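Local coordinates for uncharacterized protein (Bordetella bronchiseptica, PDB 4XG0), which probably acts as a kinase of acid-sugar catabolism, belonging to the DUF1537 family with its sugar-binding N-terminal and nucleotide-binding C-terminal domains, at residues I28-D33 and V43-A48; G39-Q44 and R106-V111; L223-G228 and A416-R421. One frame throughout, in Å; residues are numbered along the deposited sequence.

Contacts 1 and 2 belong to one piece of the fold. Their centres lie about 3 Å apart, they share Val43 and Gln44, and both set helix 35-47 against the eight-stranded parallel sheet of the sugar-binding N-terminal domain. The strands they use, 28-32 and 106-110, are neighbours in that sheet, joined by a probable hydrogen bond between Lys110 N and Val31 O (2.8 Å). Contact 3 comes later in the chain, with its centre about 16 Å from that of contact 1 and about 17 Å from that of contact 2. It pairs helix 217-230 of the N-terminal half with the last helix, 412-421. Contacts 1 and 2 thus build a domain core, whereas contact 3 spans the two halves of the chain.

Contact 1: residues I28-D33 and V43-A48; sequences IGIVAD and VQFVRA
Ile28 opens strand 28-32 and presents two methyls to the ring of Phe45: Ile28 CD1 lies 4.0 Å from Phe45 CE2, and Ile28 CG2 lies 4.1 Å from the same ring carbon. The isoleucine meets the aromatic group obliquely, so the evidence supports plain apolar packing here. Two residues on, Ile30 points to the same side of the sheet, and Ile30 CD1 lies over one face of the Phe45 ring, nearest Phe45 CD1 (3.7 Å) and Phe45 CE1 (3.8 Å). Ile30 CD1 sits 4.1 Å from the centroid of the Phe45 ring and 29° off the ring normal, which qualifies as a CH-pi contact. The extended Ile30 side chain, chi2 163°, carries this methyl out from the strand to the ring, while Phe45 comes at it from the opposite direction.

The backbones stay well separated, the nearest CA atoms being those of Ile28 and Phe45 at 9.7 Å, and the interval is bridged by side chains alone. Strand 28-32 leads into helix 35-47 and then strand 52-54, a beta-alpha-beta crossover whose two strands have strand 73-77 between them in the sheet. Val73 and Tyr108, from the strands flanking 28-32, also touch Phe45, and Ala247 of helix 240-252 packs on it too.

All three touching residues are buried and no hydrogen bond crosses between the segments. Cohesion therefore rests on dispersion and the exclusion of water, supplemented by the weak CH-pi contact of the Ile30 methyl over the ring face.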
loop_
_atom_site.group_PDB
_atom_site.type_symbol
_atom_site.label_atom_id
_atom_site.label_comp_id
_atom_site.label_asym_id
_atom_site.label_seq_id
_atom_site.Cartn_x
_atom_site.Cartn_y
_atom_site.Cartn_z
ATOM N N ILE A 28 7.869 10.462 4.296
ATOM C CA ILE A 28 6.983 9.972 5.359
ATOM C C ILE A 28 7.707 10.026 6.664
ATOM O O ILE A 28 8.860 9.646 6.754
ATOM C CB ILE A 28 6.592 8.520 5.106
ATOM C CG1 ILE A 28 5.690 8.413 3.883
ATOM C CG2 ILE A 28 5.914 7.929 6.339
ATOM C CD1 ILE A 28 5.780 7.082 3.183
ATOM N N GLY A 29 7.050 10.545 7.685
ATOM C CA GLY A 29 7.571 10.498 9.034
ATOM C C GLY A 29 6.710 9.576 9.891
ATOM O O GLY A 29 5.485 9.639 9.831
ATOM N N ILE A 30 7.357 8.723 10.679
ATOM C CA ILE A 30 6.698 7.838 11.635
ATOM C C ILE A 30 7.107 8.244 13.068
ATOM O O ILE A 30 8.273 8.173 13.437
ATOM C CB ILE A 30 7.100 6.364 11.432
ATOM C CG1 ILE A 30 6.679 5.856 10.065
ATOM C CG2 ILE A 30 6.445 5.511 12.527
ATOM C CD1 ILE A 30 7.423 4.571 9.726
ATOM N N VAL A 31 6.146 8.718 13.868
ATOM C CA VAL A 31 6.377 9.016 15.284
ATOM C C VAL A 31 5.752 7.920 16.173
ATOM O O VAL A 31 4.528 7.805 16.240
ATOM C CB VAL A 31 5.721 10.363 15.661
ATOM C CG1 VAL A 31 5.987 10.697 17.122
ATOM C CG2 VAL A 31 6.223 11.469 14.773
ATOM N N ALA A 32 6.587 7.111 16.828
ATOM C CA ALA A 32 6.112 6.064 17.729
ATOM C C ALA A 32 6.445 6.380 19.163
ATOM O O ALA A 32 7.468 6.994 19.439
ATOM C CB ALA A 32 6.727 4.735 17.352
ATOM N N ASP A 33 5.599 5.939 20.092
ATOM C CA ASP A 33 5.856 6.247 21.481
ATOM C C ASP A 33 6.796 5.269 22.195
ATOM O O ASP A 33 7.156 5.489 23.345
ATOM C CB ASP A 33 4.532 6.440 22.248
ATOM C CG ASP A 33 3.730 5.164 22.388
ATOM O OD1 ASP A 33 3.866 4.257 21.542
ATOM O OD2 ASP A 33 2.966 5.072 23.390
ATOM N N VAL A 43 9.948 -1.460 9.850
ATOM C CA VAL A 43 10.279 -2.597 8.955
ATOM C C VAL A 43 9.149 -2.839 7.953
ATOM O O VAL A 43 9.365 -3.256 6.835
ATOM C CB VAL A 43 10.635 -3.855 9.743
ATOM C CG1 VAL A 43 10.955 -5.040 8.762
ATOM C CG2 VAL A 43 11.874 -3.585 10.560
ATOM N N GLN A 44 7.919 -2.507 8.351
ATOM C CA GLN A 44 6.828 -2.615 7.392
ATOM C C GLN A 44 6.970 -1.714 6.211
ATOM O O GLN A 44 6.574 -2.079 5.118
ATOM C CB GLN A 44 5.485 -2.451 8.085
ATOM C CG GLN A 44 5.233 -3.574 9.050
ATOM C CD GLN A 44 5.336 -4.974 8.375
ATOM O OE1 GLN A 44 4.769 -5.215 7.320
ATOM N NE2 GLN A 44 6.076 -5.868 8.986
ATOM N N PHE A 45 7.526 -0.506 6.415
ATOM C CA PHE A 45 7.815 0.355 5.283
ATOM C C PHE A 45 8.942 -0.158 4.431
ATOM O O PHE A 45 8.847 -0.080 3.218
ATOM C CB PHE A 45 8.015 1.813 5.724
ATOM C CG PHE A 45 6.739 2.473 6.117
ATOM C CD1 PHE A 45 6.095 2.131 7.270
ATOM C CD2 PHE A 45 6.158 3.396 5.261
ATOM C CE1 PHE A 45 4.908 2.749 7.610
ATOM C CE2 PHE A 45 4.952 4.006 5.608
ATOM C CZ PHE A 45 4.345 3.667 6.741
ATOM N N VAL A 46 9.990 -0.703 5.044
ATOM C CA VAL A 46 11.071 -1.328 4.296
ATOM C C VAL A 46 10.547 -2.452 3.400
ATOM O O VAL A 46 10.995 -2.632 2.241
ATOM C CB VAL A 46 12.076 -1.932 5.254
ATOM C CG1 VAL A 46 13.051 -2.849 4.493
ATOM C CG2 VAL A 46 12.823 -0.853 6.005
ATOM N N ARG A 47 9.601 -3.218 3.938
ATOM C CA ARG A 47 9.057 -4.395 3.256
ATOM C C ARG A 47 8.197 -4.010 2.067
ATOM O O ARG A 47 8.031 -4.807 1.122
ATOM C CB ARG A 47 8.344 -5.351 4.250
ATOM C CG ARG A 47 9.311 -5.961 5.171
ATOM C CD ARG A 47 8.714 -6.956 6.126
ATOM N NE ARG A 47 9.732 -7.931 6.516
ATOM C CZ ARG A 47 9.596 -8.809 7.509
ATOM N NH1 ARG A 47 10.588 -9.653 7.778
ATOM N NH2 ARG A 47 8.477 -8.836 8.231
ATOM N N ALA A 48 7.764 -2.755 2.009
ATOM C CA ALA A 48 7.026 -2.208 0.858
ATOM C C ALA A 48 7.898 -1.393 -0.128
ATOM O O ALA A 48 7.408 -0.725 -1.058
ATOM C CB ALA A 48 5.867 -1.417 1.364
#

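Contact 2: residues G39-Q44 and R106-V111; sequences GDTAVQ and RLYKKV
Helix 35-47 covers part of one face of the parallel sheet in the N-terminal domain, and here it meets strand 106-110 through Thr41, which faces Tyr108 and Lys110. The nearest CA atoms, those of Thr41 and Lys110, are 7.5 Å apart. Thr41 CG2 does most of the touching. Thr41 CG2 lies 3.2 Å from Lys110 CD and 3.4 Å from Lys110 CG, both tighter than usual for carbon pairs, and 3.5 Å from Lys110 CE. A bend at chi2 (68°) lays CD and CE of the lysine along the methyl, and a second bend at chi4 turns NZ toward Val111 O. Tyr108 adds its hydroxyl, Tyr108 OH being 3.6 Å from Thr41 CG2, and its ring carbon CE2, 4.1 Å from Thr41 CB.

The polar ends of these residues find partners beyond the apolar surface. With chi1 at 60°, Thr41 OG1 turns back to its own helix, where its hydroxyl is shared between Ser38 O, the stronger partner, and Gly37 O. Tyr108 OH is hydrogen-bonded to Ser239 O, near the start of helix 240-252. Lys110 NZ donates to Val111 O at 3.0 Å, standing well above the carbonyl plane (63° out of it), and also bonds a citrate molecule, probably from the crystallisation liquor.

The lysine is thus divided in use: its carbon chain packs against the Thr41 methyl of the helix, while its ammonium group reaches a site where citrate binds, which may mark a pocket for an acidic ligand. The packing probably restricts the chain, and Val111 O and citrate both hold NZ.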
loop_
_atom_site.group_PDB
_atom_site.type_symbol
_atom_site.label_atom_id
_atom_site.label_comp_id
_atom_site.label_asym_id
_atom_site.label_seq_id
_atom_site.Cartn_x
_atom_site.Cartn_y
_atom_site.Cartn_z
ATOM N N GLY A 39 10.428 0.288 15.684
ATOM C CA GLY A 39 11.144 -0.682 14.855
ATOM C C GLY A 39 10.182 -1.558 14.082
ATOM O O GLY A 39 10.392 -1.905 12.922
ATOM N N ASP A 40 9.092 -1.953 14.724
ATOM C CA ASP A 40 8.177 -2.835 14.041
ATOM C C ASP A 40 7.526 -2.127 12.859
ATOM O O ASP A 40 7.442 -2.692 11.759
ATOM C CB ASP A 40 7.113 -3.380 14.994
ATOM C CG ASP A 40 6.195 -4.370 14.312
ATOM O OD1 ASP A 40 5.162 -3.935 13.741
ATOM O OD2 ASP A 40 6.523 -5.580 14.310
ATOM N N THR A 41 7.096 -0.880 13.067
ATOM C CA THR A 41 6.401 -0.129 12.013
ATOM C C THR A 41 7.375 0.188 10.886
ATOM O O THR A 41 7.087 -0.017 9.708
ATOM C CB THR A 41 5.761 1.184 12.524
ATOM O OG1 THR A 41 6.769 2.043 13.062
ATOM C CG2 THR A 41 4.728 0.855 13.582
ATOM N N ALA A 42 8.568 0.623 11.261
ATOM C CA ALA A 42 9.573 0.940 10.245
ATOM C C ALA A 42 9.867 -0.240 9.324
ATOM O O ALA A 42 10.033 -0.042 8.119
ATOM C CB ALA A 42 10.818 1.422 10.883
ATOM N N VAL A 43 9.948 -1.460 9.850
ATOM C CA VAL A 43 10.279 -2.597 8.955
ATOM C C VAL A 43 9.149 -2.839 7.953
ATOM O O VAL A 43 9.365 -3.256 6.835
ATOM C CB VAL A 43 10.635 -3.855 9.743
ATOM C CG1 VAL A 43 10.955 -5.040 8.762
ATOM C CG2 VAL A 43 11.874 -3.585 10.560
ATOM N N GLN A 44 7.919 -2.507 8.351
ATOM C CA GLN A 44 6.828 -2.615 7.392
ATOM C C GLN A 44 6.970 -1.714 6.211
ATOM O O GLN A 44 6.574 -2.079 5.118
ATOM C CB GLN A 44 5.485 -2.451 8.085
ATOM C CG GLN A 44 5.233 -3.574 9.050
ATOM C CD GLN A 44 5.336 -4.974 8.375
ATOM O OE1 GLN A 44 4.769 -5.215 7.320
ATOM N NE2 GLN A 44 6.076 -5.868 8.986
ATOM N N ARG A 106 3.884 13.124 4.560
ATOM C CA ARG A 106 2.914 12.233 5.195
ATOM C C ARG A 106 3.387 11.916 6.609
ATOM O O ARG A 106 4.564 11.651 6.828
ATOM C CB ARG A 106 2.752 10.939 4.365
ATOM C CG ARG A 106 2.176 11.215 2.969
ATOM C CD ARG A 106 0.721 11.674 3.012
ATOM N NE ARG A 106 0.102 11.729 1.688
ATOM C CZ ARG A 106 0.260 12.712 0.802
ATOM N NH1 ARG A 106 1.017 13.774 1.074
ATOM N NH2 ARG A 106 -0.367 12.647 -0.367
ATOM N N LEU A 107 2.463 11.935 7.559
ATOM C CA LEU A 107 2.764 11.625 8.951
ATOM C C LEU A 107 1.947 10.441 9.473
ATOM O O LEU A 107 0.718 10.440 9.332
ATOM C CB LEU A 107 2.412 12.811 9.839
ATOM C CG LEU A 107 2.811 12.693 11.298
ATOM C CD1 LEU A 107 4.303 12.737 11.389
ATOM C CD2 LEU A 107 2.195 13.817 12.163
ATOM N N TYR A 108 2.615 9.464 10.099
ATOM C CA TYR A 108 1.936 8.337 10.742
ATOM C C TYR A 108 2.329 8.348 12.212
ATOM O O TYR A 108 3.516 8.331 12.553
ATOM C CB TYR A 108 2.354 7.035 10.059
ATOM C CG TYR A 108 2.070 5.682 10.706
ATOM C CD1 TYR A 108 1.032 5.454 11.590
ATOM C CD2 TYR A 108 2.883 4.600 10.366
ATOM C CE1 TYR A 108 0.815 4.152 12.131
ATOM C CE2 TYR A 108 2.680 3.358 10.890
ATOM C CZ TYR A 108 1.645 3.139 11.771
ATOM O OH TYR A 108 1.489 1.852 12.253
ATOM N N LYS A 109 1.337 8.419 13.094
ATOM C CA LYS A 109 1.611 8.323 14.513
ATOM C C LYS A 109 1.313 6.910 15.013
ATOM O O LYS A 109 0.181 6.427 14.916
ATOM C CB LYS A 109 0.767 9.319 15.334
ATOM C CG LYS A 109 1.184 9.367 16.759
ATOM C CD LYS A 109 0.379 10.384 17.586
ATOM C CE LYS A 109 1.026 10.673 18.966
ATOM N NZ LYS A 109 0.926 9.541 19.932
ATOM N N LYS A 110 2.349 6.239 15.508
ATOM C CA LYS A 110 2.292 4.846 15.926
ATOM C C LYS A 110 2.124 4.763 17.437
ATOM O O LYS A 110 2.967 5.253 18.209
ATOM C CB LYS A 110 3.554 4.071 15.477
ATOM C CG LYS A 110 3.871 2.788 16.273
ATOM C CD LYS A 110 2.815 1.680 16.027
ATOM C CE LYS A 110 3.198 0.382 16.725
ATOM N NZ LYS A 110 3.122 0.484 18.185
ATOM N N VAL A 111 0.987 4.176 17.832
ATOM C CA VAL A 111 0.599 4.026 19.221
ATOM C C VAL A 111 0.387 2.552 19.597
ATOM O O VAL A 111 0.448 1.666 18.742
ATOM C CB VAL A 111 -0.693 4.842 19.514
ATOM C CG1 VAL A 111 -0.438 6.333 19.299
ATOM C CG2 VAL A 111 -1.800 4.380 18.618
#

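Contact 3: residues L223-G228 and A416-R421; sequences LARAIG and AAQAIR
Arg225 and Gln418 are the two residues that meet here, and they do so only at their far ends. The crowded spot is small: the modelled separation of Arg225 NH2 and Gln418 OE1, 2.4 Å, is too short to be trusted, and the amide is probably turned over, so no bond type can rest on it. Less dependent on that orientation are Arg225 NH2 to Gln418 CD, 3.5 Å, and the 42° between the guanidinium and amide planes, with CD at the guanidinium edge and in its plane.

The rest is loose. The nearest CA atoms, of Arg225 and Gln418, stand 12.6 Å apart, just 65 Å² is buried in all, and the contact lies at the surface with both residues partly exposed to solvent. Both side chains reach out extended, crossing at about a right angle. Helix 217-230 packs on the parallel sheet of the N-terminal domain, whereas helix 412-421 follows strand 399-403 of the second, mixed sheet; the contact therefore spans the two halves of one chain, in a protein crystallised as a domain-swapped dimer. On its own side Arg225 packs against Val249 and Pro196. Arg225 NH2 also has a long, weak ion pair with Glu422.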
loop_
_atom_site.group_PDB
_atom_site.type_symbol
_atom_site.label_atom_id
_atom_site.label_comp_id
_atom_site.label_asym_id
_atom_site.label_seq_id
_atom_site.Cartn_x
_atom_site.Cartn_y
_atom_site.Cartn_z
ATOM N N LEU A 223 -9.566 1.655 5.160
ATOM C CA LEU A 223 -9.302 2.898 5.876
ATOM C C LEU A 223 -8.009 3.523 5.370
ATOM O O LEU A 223 -7.952 4.724 5.153
ATOM C CB LEU A 223 -9.225 2.671 7.409
ATOM C CG LEU A 223 -8.760 3.850 8.268
ATOM C CD1 LEU A 223 -9.632 5.047 8.068
ATOM C CD2 LEU A 223 -8.743 3.507 9.736
ATOM N N ALA A 224 -6.974 2.702 5.170
ATOM C CA ALA A 224 -5.703 3.198 4.657
ATOM C C ALA A 224 -5.891 3.843 3.271
ATOM O O ALA A 224 -5.352 4.907 2.997
ATOM C CB ALA A 224 -4.692 2.071 4.572
ATOM N N ARG A 225 -6.678 3.211 2.405
ATOM C CA ARG A 225 -6.977 3.782 1.099
ATOM C C ARG A 225 -7.706 5.130 1.200
ATOM O O ARG A 225 -7.379 6.081 0.469
ATOM C CB ARG A 225 -7.776 2.793 0.254
ATOM C CG ARG A 225 -6.942 1.578 -0.110
ATOM C CD ARG A 225 -7.699 0.551 -0.936
ATOM N NE ARG A 225 -6.751 -0.416 -1.492
ATOM C CZ ARG A 225 -7.071 -1.580 -2.061
ATOM N NH1 ARG A 225 -8.336 -1.982 -2.151
ATOM N NH2 ARG A 225 -6.102 -2.361 -2.535
ATOM N N ALA A 226 -8.704 5.209 2.077
ATOM C CA ALA A 226 -9.399 6.457 2.329
ATOM C C ALA A 226 -8.433 7.523 2.800
ATOM O O ALA A 226 -8.503 8.662 2.364
ATOM C CB ALA A 226 -10.515 6.269 3.360
ATOM N N ILE A 227 -7.572 7.155 3.729
ATOM C CA ILE A 227 -6.535 8.051 4.201
ATOM C C ILE A 227 -5.667 8.511 3.022
ATOM O O ILE A 227 -5.340 9.674 2.905
ATOM C CB ILE A 227 -5.684 7.391 5.305
ATOM C CG1 ILE A 227 -6.492 7.388 6.620
ATOM C CG2 ILE A 227 -4.371 8.133 5.511
ATOM C CD1 ILE A 227 -5.963 6.473 7.628
ATOM N N GLY A 228 -5.298 7.593 2.130
ATOM C CA GLY A 228 -4.524 7.971 0.962
ATOM C C GLY A 228 -5.217 9.040 0.139
ATOM O O GLY A 228 -4.597 10.025 -0.253
ATOM N N ALA A 416 -1.272 -9.384 -8.344
ATOM C CA ALA A 416 -0.007 -9.033 -9.027
ATOM C C ALA A 416 0.036 -7.595 -9.443
ATOM O O ALA A 416 1.023 -6.896 -9.151
ATOM C CB ALA A 416 0.213 -9.912 -10.228
ATOM N N ALA A 417 -1.017 -7.123 -10.088
ATOM C CA ALA A 417 -1.083 -5.722 -10.479
ATOM C C ALA A 417 -1.028 -4.823 -9.263
ATOM O O ALA A 417 -0.313 -3.811 -9.236
ATOM C CB ALA A 417 -2.333 -5.463 -11.287
ATOM N N GLN A 418 -1.775 -5.174 -8.226
ATOM C CA GLN A 418 -1.779 -4.373 -7.031
ATOM C C GLN A 418 -0.381 -4.356 -6.397
ATOM O O GLN A 418 0.062 -3.324 -5.918
ATOM C CB GLN A 418 -2.842 -4.911 -6.058
ATOM C CG GLN A 418 -2.825 -4.240 -4.690
ATOM C CD GLN A 418 -3.910 -4.749 -3.720
ATOM O OE1 GLN A 418 -4.395 -3.990 -2.881
ATOM N NE2 GLN A 418 -4.248 -6.036 -3.803
ATOM N N ALA A 419 0.321 -5.494 -6.432
ATOM C CA ALA A 419 1.656 -5.607 -5.840
ATOM C C ALA A 419 2.614 -4.644 -6.483
ATOM O O ALA A 419 3.479 -4.096 -5.808
ATOM C CB ALA A 419 2.171 -6.979 -5.978
ATOM N N ILE A 420 2.469 -4.461 -7.788
ATOM C CA ILE A 420 3.380 -3.554 -8.507
ATOM C C ILE A 420 3.075 -2.135 -8.045
ATOM O O ILE A 420 3.969 -1.351 -7.716
ATOM C CB ILE A 420 3.222 -3.671 -10.026
ATOM C CG1 ILE A 420 3.872 -4.968 -10.548
ATOM C CG2 ILE A 420 3.870 -2.485 -10.723
ATOM C CD1 ILE A 420 3.463 -5.347 -11.980
ATOM N N ARG A 421 1.792 -1.797 -8.015
ATOM C CA ARG A 421 1.407 -0.434 -7.693
ATOM C C ARG A 421 1.835 -0.079 -6.281
ATOM O O ARG A 421 2.263 1.021 -6.020
ATOM C CB ARG A 421 -0.098 -0.281 -7.794
ATOM C CG ARG A 421 -0.605 -0.496 -9.162
ATOM C CD ARG A 421 -1.990 0.047 -9.366
ATOM N NE ARG A 421 -2.025 0.415 -10.762
ATOM C CZ ARG A 421 -1.586 1.576 -11.229
ATOM N NH1 ARG A 421 -1.158 2.526 -10.404
ATOM N NH2 ARG A 421 -1.614 1.793 -12.519
#